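Local coordinates for protein HTH-type transcriptional regulator AscG (Escherichia coli, PDB 3BRQ) that represses transcription of the cryptic asc operon by binding DNA sequence-specifically, as a member of the LacI family, at residues B[59-71]-B[83-96]. Residues are numbered along the deposited sequence; the frame is centred on the assembly and turned at random.
Sequences GKHSAEEERQAIQ and IYPRFLSVDEIDDI. With SO4 (sulfate ion), chain F.
E66, in the first turn of helix 63-75, turns its carboxylate onto the backbone of 86-88, an example of one acid holding the loop after a strand in the parallel-sheet Rossmann-like subdomain of a LacI-type repressor. Its CG lies anti to the carbonyl carbon (chi1 -68°) and the chain runs out extended, carrying both oxygens to a row of amides. F87 N points almost straight at the syn lone pair of E66 OE2 (2.9 Å); R86 N reaches E66 OE2 at 2.8 Å, tilted from the carboxylate plane, and the hydroxyl of T27, on strand 21-27, is also hydrogen-bonded to that oxygen. E66 OE1 takes L88 N at 2.8 Å, nearly in line with its C-O bond. With an alanine here the amides of R86, F87 and L88, and the T27 hydroxyl, would probably lose the acceptor that gathers them, and the loop would be freer to shift. Beside this grip, F87 presents a ring edge to OE2, sets F87 CB 3.2 Å from A63 N, and meets the H61 ring obliquely. Deeper, the side chains of I70 and I83 cross at about a right angle, CD1 to CD1 at 3.7 Å, and the CG2 methyls of I70 and I96 meet tip to tip. Farther out, helices 63-71 and 90-96, their axes 18° apart, are bridged by R67 and E92, with L88 CD2 over one guanidinium face. R67 NH2 forms a salt bridge with E92 OE2 at 2.8 Å, which lies in the guanidinium plane, but approaches the carboxylate from above.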
ATOM      1  N   GLY B  59      14.974  -7.329  -0.158  1.00 17.81           N
ATOM      2  CA  GLY B  59      16.263  -6.844   0.420  1.00 17.86           C
ATOM      3  C   GLY B  59      16.255  -6.999   1.947  1.00 19.34           C
ATOM      4  O   GLY B  59      17.259  -6.686   2.625  1.00 18.79           O
ATOM      5  N   LYS B  60      15.114  -7.461   2.486  1.00 19.13           N
ATOM      6  CA  LYS B  60      14.972  -7.796   3.933  1.00 18.48           C
ATOM      7  C   LYS B  60      15.096  -6.577   4.800  1.00 18.20           C
ATOM      8  O   LYS B  60      14.370  -5.616   4.589  1.00 19.92           O
ATOM      9  CB  LYS B  60      15.916  -8.927   4.376  1.00 18.35           C
ATOM     10  CG  LYS B  60      15.842 -10.152   3.528  1.00 18.80           C
ATOM     11  CD  LYS B  60      16.777 -11.258   3.956  1.00 24.93           C
ATOM     12  CE  LYS B  60      16.580 -12.447   2.972  1.00 27.19           C
ATOM     13  NZ  LYS B  60      17.497 -13.621   3.261  1.00 28.82           N
ATOM     14  N   HIS B  61      16.058  -6.504   5.717  1.00 17.87           N
ATOM     15  CA  HIS B  61      15.940  -5.421   6.656  1.00 17.54           C
ATOM     16  C   HIS B  61      17.259  -4.961   7.309  1.00 17.77           C
ATOM     17  O   HIS B  61      17.219  -4.659   8.514  1.00 16.26           O
ATOM     18  CB  HIS B  61      14.947  -5.820   7.799  1.00 15.80           C
ATOM     19  CG  HIS B  61      14.192  -4.652   8.357  1.00 18.67           C
ATOM     20  ND1 HIS B  61      14.773  -3.722   9.198  1.00 21.33           N
ATOM     21  CD2 HIS B  61      12.914  -4.244   8.183  1.00 23.80           C
ATOM     22  CE1 HIS B  61      13.892  -2.789   9.514  1.00 21.03           C
ATOM     23  NE2 HIS B  61      12.752  -3.082   8.916  1.00 23.89           N
ATOM     24  N   SER B  62      18.339  -4.903   6.534  1.00 17.52           N
ATOM     25  CA  SER B  62      19.646  -4.416   7.025  1.00 19.17           C
ATOM     26  C   SER B  62      20.546  -4.082   5.826  1.00 19.27           C
ATOM     27  O   SER B  62      20.265  -4.521   4.737  1.00 19.66           O
ATOM     28  CB  SER B  62      20.281  -5.501   7.878  1.00 17.70           C
ATOM     29  OG  SER B  62      20.606  -6.618   7.061  1.00 19.35           O
ATOM     30  N   ALA B  63      21.649  -3.355   6.024  1.00 18.37           N
ATOM     31  CA  ALA B  63      22.590  -3.090   4.916  1.00 18.47           C
ATOM     32  C   ALA B  63      23.142  -4.388   4.320  1.00 19.00           C
ATOM     33  O   ALA B  63      23.196  -4.563   3.073  1.00 18.57           O
ATOM     34  CB  ALA B  63      23.791  -2.196   5.403  1.00 18.08           C
ATOM     35  N   GLU B  64      23.608  -5.281   5.206  1.00 17.51           N
ATOM     36  CA  GLU B  64      24.169  -6.551   4.791  1.00 17.91           C
ATOM     37  C   GLU B  64      23.220  -7.387   3.932  1.00 17.79           C
ATOM     38  O   GLU B  64      23.640  -7.976   2.927  1.00 18.46           O
ATOM     39  CB  GLU B  64      24.644  -7.370   6.017  1.00 18.99           C
ATOM     40  CG  GLU B  64      25.172  -8.809   5.649  1.00 22.96           C
ATOM     41  CD  GLU B  64      26.443  -8.823   4.810  1.00 30.94           C
ATOM     42  OE1 GLU B  64      27.263  -7.871   4.924  1.00 33.17           O
ATOM     43  OE2 GLU B  64      26.660  -9.839   4.088  1.00 32.66           O
ATOM     44  N   GLU B  65      21.951  -7.427   4.284  1.00 18.06           N
ATOM     45  CA  GLU B  65      21.011  -8.214   3.491  1.00 17.66           C
ATOM     46  C   GLU B  65      20.640  -7.520   2.143  1.00 19.01           C
ATOM     47  O   GLU B  65      20.348  -8.193   1.154  1.00 18.92           O
ATOM     48  CB  GLU B  65      19.754  -8.475   4.304  1.00 18.59           C
ATOM     49  CG  GLU B  65      19.863  -9.656   5.304  1.00 18.57           C
ATOM     50  CD  GLU B  65      18.860  -9.596   6.457  1.00 16.40           C
ATOM     51  OE1 GLU B  65      18.411  -8.512   6.915  1.00 19.39           O
ATOM     52  OE2 GLU B  65      18.536 -10.667   6.950  1.00 21.45           O
ATOM     53  N   GLU B  66      20.639  -6.177   2.117  1.00 19.20           N
ATOM     54  CA  GLU B  66      20.437  -5.458   0.865  1.00 20.22           C
ATOM     55  C   GLU B  66      21.544  -5.791  -0.108  1.00 19.29           C
ATOM     56  O   GLU B  66      21.260  -6.101  -1.248  1.00 19.22           O
ATOM     57  CB  GLU B  66      20.322  -3.946   1.091  1.00 20.00           C
ATOM     58  CG  GLU B  66      19.044  -3.517   1.847  1.00 18.14           C
ATOM     59  CD  GLU B  66      19.104  -2.067   2.333  1.00 22.64           C
ATOM     60  OE1 GLU B  66      20.235  -1.481   2.365  1.00 22.47           O
ATOM     61  OE2 GLU B  66      18.048  -1.506   2.717  1.00 16.68           O
ATOM     62  N   ARG B  67      22.796  -5.764   0.364  1.00 20.21           N
ATOM     63  CA  ARG B  67      23.931  -6.202  -0.423  1.00 21.73           C
ATOM     64  C   ARG B  67      23.844  -7.678  -0.916  1.00 20.42           C
ATOM     65  O   ARG B  67      24.073  -7.958  -2.105  1.00 19.32           O
ATOM     66  CB  ARG B  67      25.177  -5.965   0.409  1.00 22.05           C
ATOM     67  CG  ARG B  67      26.467  -6.367  -0.204  1.00 27.76           C
ATOM     68  CD  ARG B  67      27.503  -6.505   0.927  1.00 30.52           C
ATOM     69  NE  ARG B  67      28.048  -5.206   1.235  1.00 35.23           N
ATOM     70  CZ  ARG B  67      27.885  -4.505   2.358  1.00 39.59           C
ATOM     71  NH1 ARG B  67      27.184  -4.957   3.395  1.00 41.39           N
ATOM     72  NH2 ARG B  67      28.469  -3.312   2.435  1.00 42.35           N
ATOM     73  N   GLN B  68      23.460  -8.595  -0.022  1.00 19.58           N
ATOM     74  CA  GLN B  68      23.337  -9.987  -0.404  1.00 22.35           C
ATOM     75  C   GLN B  68      22.244 -10.187  -1.455  1.00 20.87           C
ATOM     76  O   GLN B  68      22.350 -11.072  -2.297  1.00 22.15           O
ATOM     77  CB  GLN B  68      23.007 -10.882   0.800  1.00 22.87           C
ATOM     78  CG  GLN B  68      24.195 -11.052   1.741  1.00 28.99           C
ATOM     79  CD  GLN B  68      23.788 -11.735   3.044  1.00 35.48           C
ATOM     80  OE1 GLN B  68      22.628 -12.195   3.187  1.00 35.77           O
ATOM     81  NE2 GLN B  68      24.732 -11.802   4.009  1.00 31.17           N
ATOM     82  N   ALA B  69      21.189  -9.396  -1.382  1.00 19.62           N
ATOM     83  CA  ALA B  69      20.042  -9.523  -2.348  1.00 19.30           C
ATOM     84  C   ALA B  69      20.473  -9.062  -3.757  1.00 19.80           C
ATOM     85  O   ALA B  69      20.067  -9.629  -4.775  1.00 17.92           O
ATOM     86  CB  ALA B  69      18.871  -8.674  -1.860  1.00 19.74           C
ATOM     87  N   ILE B  70      21.368  -8.054  -3.803  1.00 19.62           N
ATOM     88  CA  ILE B  70      21.929  -7.597  -5.057  1.00 20.35           C
ATOM     89  C   ILE B  70      22.735  -8.739  -5.693  1.00 21.65           C
ATOM     90  O   ILE B  70      22.462  -9.125  -6.816  1.00 21.22           O
ATOM     91  CB  ILE B  70      22.796  -6.275  -4.888  1.00 21.09           C
ATOM     92  CG1 ILE B  70      21.874  -5.069  -4.592  1.00 22.19           C
ATOM     93  CG2 ILE B  70      23.719  -6.027  -6.167  1.00 21.85           C
ATOM     94  CD1 ILE B  70      22.583  -3.863  -3.907  1.00 19.96           C
ATOM     95  N   GLN B  71      23.710  -9.283  -4.965  1.00 21.94           N
ATOM     96  CA  GLN B  71      24.481 -10.452  -5.430  1.00 22.55           C
ATOM     97  C   GLN B  71      23.651 -11.647  -5.804  1.00 22.44           C
ATOM     98  O   GLN B  71      23.978 -12.334  -6.773  1.00 22.10           O
ATOM     99  CB  GLN B  71      25.480 -10.908  -4.379  1.00 22.47           C
ATOM    100  CG  GLN B  71      26.519 -11.857  -4.961  1.00 26.73           C
ATOM    101  CD  GLN B  71      27.319 -11.216  -6.105  1.00 30.48           C
ATOM    102  OE1 GLN B  71      27.912 -10.147  -5.928  1.00 31.05           O
ATOM    103  NE2 GLN B  71      27.347 -11.877  -7.274  1.00 29.88           N
ATOM    104  N   ILE B  83      18.464  -0.826  -7.254  1.00 21.01           N
ATOM    105  CA  ILE B  83      18.424  -1.016  -5.791  1.00 22.00           C
ATOM    106  C   ILE B  83      17.637   0.145  -5.142  1.00 21.16           C
ATOM    107  O   ILE B  83      17.901   1.295  -5.419  1.00 21.27           O
ATOM    108  CB  ILE B  83      19.842  -1.249  -5.188  1.00 23.69           C
ATOM    109  CG1 ILE B  83      19.864  -1.168  -3.654  1.00 25.43           C
ATOM    110  CG2 ILE B  83      20.837  -0.230  -5.675  1.00 23.97           C
ATOM    111  CD1 ILE B  83      19.278  -2.435  -2.982  1.00 31.55           C
ATOM    112  N   TYR B  84      16.609  -0.170  -4.349  1.00 19.53           N
ATOM    113  CA  TYR B  84      16.012   0.845  -3.481  1.00 19.46           C
ATOM    114  C   TYR B  84      16.317   0.542  -1.976  1.00 18.98           C
ATOM    115  O   TYR B  84      15.594  -0.189  -1.334  1.00 18.27           O
ATOM    116  CB  TYR B  84      14.530   0.976  -3.826  1.00 19.04           C
ATOM    117  CG  TYR B  84      13.694   1.874  -2.936  1.00 20.11           C
ATOM    118  CD1 TYR B  84      14.278   2.786  -2.042  1.00 17.80           C
ATOM    119  CD2 TYR B  84      12.294   1.784  -2.987  1.00 19.53           C
ATOM    120  CE1 TYR B  84      13.496   3.569  -1.199  1.00 17.07           C
ATOM    121  CE2 TYR B  84      11.506   2.586  -2.190  1.00 18.71           C
ATOM    122  CZ  TYR B  84      12.123   3.490  -1.316  1.00 16.37           C
ATOM    123  OH  TYR B  84      11.306   4.256  -0.529  1.00 18.79           O
ATOM    124  N   PRO B  85      17.449   1.065  -1.441  1.00 17.62           N
ATOM    125  CA  PRO B  85      17.910   0.656  -0.143  1.00 19.61           C
ATOM    126  C   PRO B  85      17.517   1.633   0.979  1.00 21.79           C
ATOM    127  O   PRO B  85      17.567   2.883   0.798  1.00 22.75           O
ATOM    128  CB  PRO B  85      19.444   0.674  -0.334  1.00 20.00           C
ATOM    129  CG  PRO B  85      19.673   1.778  -1.230  1.00 18.48           C
ATOM    130  CD  PRO B  85      18.409   1.978  -2.059  1.00 18.86           C
ATOM    131  N   ARG B  86      17.149   1.085   2.146  1.00 22.31           N
ATOM    132  CA  ARG B  86      16.998   1.917   3.320  1.00 20.28           C
ATOM    133  C   ARG B  86      18.363   1.993   3.984  1.00 22.14           C
ATOM    134  O   ARG B  86      18.788   3.097   4.354  1.00 20.75           O
ATOM    135  CB  ARG B  86      15.981   1.354   4.348  1.00 21.69           C
ATOM    136  CG  ARG B  86      15.928   2.223   5.626  1.00 24.74           C
ATOM    137  CD  ARG B  86      14.712   2.064   6.467  1.00 24.43           C
ATOM    138  NE  ARG B  86      13.484   2.609   5.847  1.00 26.03           N
ATOM    139  CZ  ARG B  86      12.312   2.490   6.434  1.00 24.25           C
ATOM    140  NH1 ARG B  86      12.302   1.896   7.627  1.00 27.12           N
ATOM    141  NH2 ARG B  86      11.175   2.966   5.876  1.00 25.53           N
ATOM    142  N   PHE B  87      19.055   0.853   4.134  1.00 21.21           N
ATOM    143  CA  PHE B  87      20.211   0.782   5.061  1.00 22.21           C
ATOM    144  C   PHE B  87      21.615   1.039   4.479  1.00 23.00           C
ATOM    145  O   PHE B  87      22.485   1.578   5.193  1.00 23.65           O
ATOM    146  CB  PHE B  87      20.180  -0.525   5.884  1.00 21.88           C
ATOM    147  CG  PHE B  87      18.930  -0.675   6.714  1.00 20.94           C
ATOM    148  CD1 PHE B  87      18.833  -0.049   7.982  1.00 19.61           C
ATOM    149  CD2 PHE B  87      17.828  -1.358   6.211  1.00 20.05           C
ATOM    150  CE1 PHE B  87      17.680  -0.155   8.739  1.00 21.00           C
ATOM    151  CE2 PHE B  87      16.644  -1.469   6.964  1.00 18.38           C
ATOM    152  CZ  PHE B  87      16.544  -0.884   8.201  1.00 18.34           C
ATOM    153  N   LEU B  88      21.885   0.617   3.243  1.00 22.88           N
ATOM    154  CA  LEU B  88      23.234   0.786   2.685  1.00 24.01           C
ATOM    155  C   LEU B  88      23.638   2.255   2.677  1.00 23.85           C
ATOM    156  O   LEU B  88      22.821   3.085   2.346  1.00 24.31           O
ATOM    157  CB  LEU B  88      23.354   0.212   1.287  1.00 24.19           C
ATOM    158  CG  LEU B  88      23.394  -1.324   1.154  1.00 24.40           C
ATOM    159  CD1 LEU B  88      22.930  -1.751  -0.259  1.00 24.32           C
ATOM    160  CD2 LEU B  88      24.796  -1.854   1.423  1.00 21.69           C
ATOM    161  N   SER B  89      24.870   2.563   3.071  1.00 23.32           N
ATOM    162  CA  SER B  89      25.356   3.942   2.997  1.00 24.38           C
ATOM    163  C   SER B  89      25.616   4.257   1.536  1.00 25.18           C
ATOM    164  O   SER B  89      25.842   3.368   0.715  1.00 25.00           O
ATOM    165  CB  SER B  89      26.645   4.093   3.770  1.00 23.41           C
ATOM    166  OG  SER B  89      27.648   3.385   3.106  1.00 24.43           O
ATOM    167  N   VAL B  90      25.553   5.529   1.185  1.00 27.68           N
ATOM    168  CA  VAL B  90      26.017   6.009  -0.148  1.00 29.03           C
ATOM    169  C   VAL B  90      27.331   5.368  -0.656  1.00 28.13           C
ATOM    170  O   VAL B  90      27.399   4.831  -1.785  1.00 27.41           O
ATOM    171  CB  VAL B  90      26.018   7.575  -0.150  1.00 29.17           C
ATOM    172  CG1 VAL B  90      27.065   8.190  -1.070  1.00 31.37           C
ATOM    173  CG2 VAL B  90      24.609   8.046  -0.512  1.00 32.15           C
ATOM    174  N   ASP B  91      28.361   5.410   0.189  1.00 27.92           N
ATOM    175  CA  ASP B  91      29.636   4.831  -0.134  1.00 28.07           C
ATOM    176  C   ASP B  91      29.545   3.346  -0.374  1.00 27.61           C
ATOM    177  O   ASP B  91      30.202   2.857  -1.263  1.00 26.97           O
ATOM    178  CB  ASP B  91      30.659   5.098   0.972  1.00 28.46           C
ATOM    179  CG  ASP B  91      31.003   6.565   1.080  1.00 31.79           C
ATOM    180  OD1 ASP B  91      30.941   7.256   0.044  1.00 34.71           O
ATOM    181  OD2 ASP B  91      31.347   7.027   2.191  1.00 39.00           O
ATOM    182  N   GLU B  92      28.778   2.629   0.446  1.00 27.01           N
ATOM    183  CA  GLU B  92      28.565   1.192   0.169  1.00 27.59           C
ATOM    184  C   GLU B  92      27.942   0.978  -1.205  1.00 26.49           C
ATOM    185  O   GLU B  92      28.346   0.086  -1.942  1.00 26.03           O
ATOM    186  CB  GLU B  92      27.707   0.545   1.241  1.00 27.74           C
ATOM    187  CG  GLU B  92      28.486   0.324   2.530  1.00 30.88           C
ATOM    188  CD  GLU B  92      27.616  -0.182   3.694  1.00 33.86           C
ATOM    189  OE1 GLU B  92      26.584   0.433   4.033  1.00 32.26           O
ATOM    190  OE2 GLU B  92      27.991  -1.216   4.272  1.00 37.04           O
ATOM    191  N   ILE B  93      26.968   1.810  -1.559  1.00 26.53           N
ATOM    192  CA  ILE B  93      26.356   1.732  -2.876  1.00 25.57           C
ATOM    193  C   ILE B  93      27.390   2.040  -3.984  1.00 27.00           C
ATOM    194  O   ILE B  93      27.471   1.293  -4.951  1.00 26.52           O
ATOM    195  CB  ILE B  93      25.066   2.590  -2.968  1.00 27.03           C
ATOM    196  CG1 ILE B  93      24.043   2.136  -1.880  1.00 25.12           C
ATOM    197  CG2 ILE B  93      24.432   2.426  -4.375  1.00 26.71           C
ATOM    198  CD1 ILE B  93      23.081   3.259  -1.299  1.00 25.75           C
ATOM    199  N   ASP B  94      28.235   3.076  -3.809  1.00 26.44           N
ATOM    200  CA  ASP B  94      29.248   3.371  -4.813  1.00 27.08           C
ATOM    201  C   ASP B  94      30.193   2.153  -4.989  1.00 26.96           C
ATOM    202  O   ASP B  94      30.598   1.805  -6.102  1.00 26.84           O
ATOM    203  CB  ASP B  94      30.057   4.644  -4.441  1.00 26.80           C
ATOM    204  CG  ASP B  94      29.371   5.948  -4.888  1.00 29.11           C
ATOM    205  OD1 ASP B  94      28.879   6.013  -6.039  1.00 27.47           O
ATOM    206  OD2 ASP B  94      29.348   6.927  -4.084  1.00 32.39           O
ATOM    207  N   ASP B  95      30.524   1.489  -3.886  1.00 27.37           N
ATOM    208  CA  ASP B  95      31.450   0.356  -3.962  1.00 28.43           C
ATOM    209  C   ASP B  95      30.800  -0.787  -4.711  1.00 28.12           C
ATOM    210  O   ASP B  95      31.435  -1.444  -5.542  1.00 28.23           O
ATOM    211  CB  ASP B  95      31.862  -0.095  -2.567  1.00 28.88           C
ATOM    212  CG  ASP B  95      32.903   0.834  -1.921  1.00 32.49           C
ATOM    213  OD1 ASP B  95      33.505   1.664  -2.614  1.00 31.21           O
ATOM    214  OD2 ASP B  95      33.113   0.700  -0.696  1.00 36.73           O
ATOM    215  N   ILE B  96      29.511  -1.004  -4.463  1.00 27.05           N
ATOM    216  CA  ILE B  96      28.807  -2.046  -5.197  1.00 26.72           C
ATOM    217  C   ILE B  96      28.899  -1.784  -6.688  1.00 26.79           C
ATOM    218  O   ILE B  96      29.284  -2.681  -7.443  1.00 27.21           O
ATOM    219  CB  ILE B  96      27.364  -2.256  -4.668  1.00 26.00           C
ATOM    220  CG1 ILE B  96      27.412  -3.010  -3.338  1.00 27.29           C
ATOM    221  CG2 ILE B  96      26.498  -3.122  -5.618  1.00 27.69           C
ATOM    222  CD1 ILE B  96      26.369  -2.590  -2.370  1.00 21.45           C
TER
HETATM  223  S   SO4 F 801      12.883   5.035   3.011  1.00 24.87           S
HETATM  224  O1  SO4 F 801      13.601   6.259   2.870  1.00 27.17           O
HETATM  225  O2  SO4 F 801      13.852   3.909   3.062  1.00 25.26           O
HETATM  226  O3  SO4 F 801      11.939   5.108   4.095  1.00 29.43           O
HETATM  227  O4  SO4 F 801      11.996   4.951   1.856  1.00 27.02           O
HETATM  228  O   HOH W   1      29.639  -2.354  -0.351  1.00 42.97           O